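Local coordinates for putative hydrolase YdeN (Bacillus subtilis, PDB 1UXO), which probably acts as a serine hydrolase of the alpha/beta-hydrolase fold, perhaps an esterase, whose natural substrate is not established, at residues Lys103-Pro106 with Thr107-Met110; Lys148-Ala151 with Gln152-Ala156. The protein carries 2 engineered substitutions. All coordinates share one frame; numbering follows the deposited sequence. Where two conformers were deposited one is given.

Contact 1: Lys103-Pro106 with Thr107-Met110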
loop_
_atom_site.group_PDB
_atom_site.type_symbol
_atom_site.label_atom_id
_atom_site.label_comp_id
_atom_site.label_asym_id
_atom_site.label_seq_id
_atom_site.Cartn_x
_atom_site.Cartn_y
_atom_site.Cartn_z
ATOM N N LYS A 103 8.624 1.431 -10.277
ATOM C CA LYS A 103 9.586 1.020 -11.313
ATOM C C LYS A 103 10.328 -0.241 -10.879
ATOM O O LYS A 103 10.253 -0.657 -9.713
ATOM C CB LYS A 103 10.584 2.107 -11.623
ATOM C CG LYS A 103 11.554 2.479 -10.485
ATOM C CD LYS A 103 12.122 3.853 -10.743
ATOM C CE LYS A 103 13.056 4.286 -9.700
ATOM N NZ LYS A 103 13.673 5.619 -9.986
ATOM N N SER A 104 11.020 -0.880 -11.827
ATOM C CA SER A 104 11.678 -2.155 -11.574
ATOM C C SER A 104 12.589 -2.120 -10.374
ATOM O O SER A 104 13.412 -1.194 -10.236
ATOM C CB SER A 104 12.599 -2.475 -12.771
ATOM O OG SER A 104 13.377 -3.599 -12.536
ATOM N N LEU A 105 12.505 -3.154 -9.551
ATOM C CA LEU A 105 13.423 -3.373 -8.455
ATOM C C LEU A 105 14.613 -4.221 -8.930
ATOM O O LEU A 105 14.445 -5.385 -9.320
ATOM C CB LEU A 105 12.709 -4.109 -7.312
ATOM C CG LEU A 105 11.518 -3.378 -6.678
ATOM C CD1 LEU A 105 11.033 -4.263 -5.539
ATOM C CD2 LEU A 105 11.861 -1.959 -6.184
ATOM N N PRO A 106 15.806 -3.644 -8.976
ATOM C CA PRO A 106 16.944 -4.423 -9.468
ATOM C C PRO A 106 17.170 -5.776 -8.798
ATOM O O PRO A 106 17.636 -6.698 -9.473
ATOM C CB PRO A 106 18.123 -3.476 -9.270
ATOM C CG PRO A 106 17.496 -2.155 -9.320
ATOM C CD PRO A 106 16.209 -2.289 -8.569
ATOM N N THR A 107 16.843 -5.921 -7.513
ATOM C CA THR A 107 17.119 -7.195 -6.858
ATOM C C THR A 107 15.953 -8.179 -6.999
ATOM O O THR A 107 16.090 -9.326 -6.585
ATOM C CB THR A 107 17.523 -7.049 -5.422
ATOM O OG1 THR A 107 16.419 -6.509 -4.699
ATOM C CG2 THR A 107 18.699 -6.057 -5.254
ATOM N N LEU A 108 14.823 -7.735 -7.552
ATOM C CA LEU A 108 13.617 -8.563 -7.767
ATOM C C LEU A 108 13.004 -8.280 -9.155
ATOM O O LEU A 108 11.853 -7.867 -9.305
ATOM C CB LEU A 108 12.606 -8.256 -6.656
ATOM C CG LEU A 108 12.923 -8.884 -5.288
ATOM C CD1 LEU A 108 11.913 -8.403 -4.203
ATOM C CD2 LEU A 108 12.865 -10.405 -5.353
ATOM N N GLN A 109 13.789 -8.511 -10.193
ATOM C CA GLN A 109 13.355 -8.262 -11.566
ATOM C C GLN A 109 12.206 -9.212 -12.008
ATOM O O GLN A 109 11.379 -8.870 -12.880
ATOM C CB GLN A 109 14.599 -8.247 -12.517
ATOM C CG GLN A 109 15.454 -6.978 -12.320
ATOM C CD GLN A 109 16.659 -6.824 -13.270
ATOM O OE1 GLN A 109 16.939 -7.706 -14.011
ATOM N NE2 GLN A 109 17.359 -5.701 -13.209
HETATM N N MSE A 110 12.082 -10.361 -11.336
HETATM C CA MSE A 110 10.975 -11.284 -11.548
HETATM C C MSE A 110 9.596 -10.651 -11.335
HETATM O O MSE A 110 8.565 -11.206 -11.742
HETATM C CB MSE A 110 11.093 -12.460 -10.553
HETATM C CG MSE A 110 11.291 -12.039 -9.022
HETATM SE SE MSE A 110 10.997 -13.661 -7.971
HETATM C CE MSE A 110 8.990 -14.150 -8.310
HETATM O O HOH W 1 15.991 -3.194 -12.663
HETATM O O HOH W 2 10.776 -5.473 -10.281
HETATM O O HOH W 3 16.572 -9.452 -9.852
#

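Contact 2: Lys148-Ala151 with Gln152-Ala156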
loop_
_atom_site.group_PDB
_atom_site.type_symbol
_atom_site.label_atom_id
_atom_site.label_comp_id
_atom_site.label_asym_id
_atom_site.label_seq_id
_atom_site.Cartn_x
_atom_site.Cartn_y
_atom_site.Cartn_z
ATOM N N LYS A 148 10.680 7.928 -2.528
ATOM C CA LYS A 148 10.633 9.372 -2.565
ATOM C C LYS A 148 10.193 9.864 -3.972
ATOM O O LYS A 148 9.372 10.774 -4.078
ATOM C CB LYS A 148 12.027 9.955 -2.187
ATOM C CG LYS A 148 12.023 11.494 -2.171
ATOM C CD LYS A 148 13.212 12.095 -1.435
ATOM C CE LYS A 148 12.892 13.474 -0.867
ATOM N NZ LYS A 148 13.860 14.067 0.126
ATOM N N ASP A 149 10.704 9.203 -5.022
ATOM C CA ASP A 149 10.363 9.468 -6.430
ATOM C C ASP A 149 8.875 9.286 -6.595
ATOM O O ASP A 149 8.197 10.163 -7.121
ATOM C CB ASP A 149 11.083 8.451 -7.312
ATOM C CG ASP A 149 10.930 8.667 -8.853
ATOM O OD1 ASP A 149 10.406 9.719 -9.323
ATOM O OD2 ASP A 149 11.246 7.749 -9.681
ATOM N N LEU A 150 8.339 8.167 -6.104
ATOM C CA LEU A 150 6.913 7.908 -6.224
ATOM C C LEU A 150 6.078 8.960 -5.466
ATOM O O LEU A 150 5.053 9.463 -6.001
ATOM C CB LEU A 150 6.602 6.489 -5.685
ATOM C CG LEU A 150 5.134 6.153 -5.530
ATOM C CD1 LEU A 150 4.415 6.296 -6.871
ATOM C CD2 LEU A 150 4.903 4.804 -4.964
ATOM N N ALA A 151 6.508 9.306 -4.225
ATOM C CA ALA A 151 5.837 10.337 -3.465
ATOM C C ALA A 151 5.730 11.654 -4.242
ATOM O O ALA A 151 4.702 12.335 -4.246
ATOM C CB ALA A 151 6.481 10.533 -2.093
ATOM N N GLN A 152 6.780 11.999 -4.927
ATOM C CA GLN A 152 6.723 13.191 -5.787
ATOM C C GLN A 152 5.767 13.041 -6.955
ATOM O O GLN A 152 5.012 13.977 -7.294
ATOM C CB GLN A 152 8.106 13.536 -6.337
ATOM C CG GLN A 152 9.122 13.897 -5.300
ATOM C CD GLN A 152 10.547 13.874 -5.776
ATOM O OE1 GLN A 152 10.865 13.329 -6.865
ATOM N NE2 GLN A 152 11.442 14.383 -4.934
ATOM N N GLN A 153 5.814 11.908 -7.621
ATOM C CA GLN A 153 4.972 11.663 -8.798
ATOM C C GLN A 153 3.466 11.735 -8.480
ATOM O O GLN A 153 2.653 12.181 -9.310
ATOM C CB GLN A 153 5.306 10.293 -9.358
ATOM C CG GLN A 153 6.660 10.254 -10.003
ATOM C CD GLN A 153 7.045 8.888 -10.462
ATOM O OE1 GLN A 153 6.826 7.893 -9.748
ATOM N NE2 GLN A 153 7.610 8.807 -11.684
ATOM N N ILE A 154 3.098 11.265 -7.286
ATOM C CA ILE A 154 1.698 11.247 -6.867
ATOM C C ILE A 154 1.364 12.233 -5.744
ATOM O O ILE A 154 0.339 12.080 -5.115
ATOM C CB ILE A 154 1.169 9.805 -6.514
ATOM C CG1 ILE A 154 1.840 9.243 -5.244
ATOM C CG2 ILE A 154 1.304 8.861 -7.736
ATOM C CD1 ILE A 154 1.093 8.049 -4.637
ATOM N N ASP A 155 2.176 13.278 -5.566
ATOM C CA ASP A 155 1.924 14.307 -4.579
ATOM C C ASP A 155 1.434 13.724 -3.246
ATOM O O ASP A 155 0.384 14.093 -2.709
ATOM C CB ASP A 155 0.951 15.382 -5.092
ATOM C CG ASP A 155 0.818 16.530 -4.117
ATOM O OD1 ASP A 155 1.855 16.856 -3.426
ATOM O OD2 ASP A 155 -0.277 17.177 -3.940
ATOM N N ALA A 156 2.246 12.812 -2.724
ATOM C CA ALA A 156 2.016 12.163 -1.437
ATOM C C ALA A 156 3.001 12.676 -0.379
ATOM O O ALA A 156 4.135 12.923 -0.680
ATOM C CB ALA A 156 2.171 10.677 -1.571
HETATM O O HOH W 4 8.947 6.033 -9.727
#

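Contact 1: Lys103-Pro106 with Thr107-Met110
L105 and L108 are the ends of a type I beta turn, and one direct backbone bond closes it: N of L108 gives its hydrogen to O of L105 over 3.0 Å. P106 suits the second position, since its ring restrains phi, here -53°, close to the value of about -60° usual at this place.

Three waters add bridges. One accepts from N of L105 and donates to O of L108 at 2.8 Å, pairing the same two residues a second time. Another donates to O of P106 and accepts from N of Q109. The third donates to OG of S104 at 2.6 Å and accepts from NE2 of Q109. With OG anti to the backbone N (chi1 173°), the short serine hydroxyl can serve both this water and D112, to which it is also hydrogen-bonded.

Apolar contact is modest. CB of L105 meets CB of L108 at 4.2 Å, while L105 also packs on V142 and F146. The side chain of Q109 bends back over the turn, its CG 3.6 Å from O of P106. Its extended chain lays the amide alongside the proline, NE2 4.0 Å from CA of P106, and carries it to the water beside S104.

With one direct bond and three water bridges, this surface turn relies on solvent for much of its polar pairing, while buried L105 turns to the protein and L108, still partly exposed, rests on Y13 and I141.

Contact 2: Lys148-Ala151 with Gln152-Ala156
The C-terminal end of helix 144-153, the helix of the beta-alpha-beta unit between strands 128-136 and 157-161, closes here in a Schellman motif. Regular i to i+4 bonds run up to the end: N of Q152 to O of K148, N of Q153 to O of D149, and N of I154 to O of L150 at 3.0 Å. The chain then turns back, and N of A156 reaches O of A151 at 2.9 Å, nearly straight at 172° and on a lone pair. A weak bond from N of D155 to O of Q152 completes the motif, with D155 at the positive phi it requires. R131 grips the cap from outside, NE on O of I154 and NH2 on O of D155.

On the flank turned to the 103-110 loop and helix 121-127, D149 and Q153 cross obliquely. In one of the two conformers of D149, carboxylate and amide planes are 32° apart, OD1 of D149 lies 3.6 Å from CD of Q153, and OD2 forms a salt bridge with K103. A water donates to OE1 of Q153 at 2.8 Å and, weakly, to that OD2. With CG anti to the carbonyl carbon (chi1 -71°), Q153 runs back past D149, its CG 3.3 Å from O of D149. Replacing Q153 by an alanine would probably leave the water without its amide partner and one side of the D149 carboxylate uncovered.

The inner face is apolar: CD1 of L150 meets CG2 of I154 at 4.1 Å, and both pack on L97. The small CB groups of A151 and A156 approach to 4.3 Å and let the chain lie close to V133. A Schellman motif is a common helix C-cap; here it ends the helical arm of a beta-alpha-beta crossover.

Contact 1 and contact 2 follow one another along the chain, their centres about 19 Å apart, yet a salt bridge joins them: NZ of K103 lies 3.2 Å from OD2 of D149. F146, on the same helix 144-153, adds a cation-pi contact with K103 and packs against L105 and P106. Contact 1 is nearer the predicted charge-relay residues, with the side chain of L105 about 5 Å from that of S73 and about 7 Å from that of H166. L150 in contact 2 stands about 10 Å from S73, side chain to side chain.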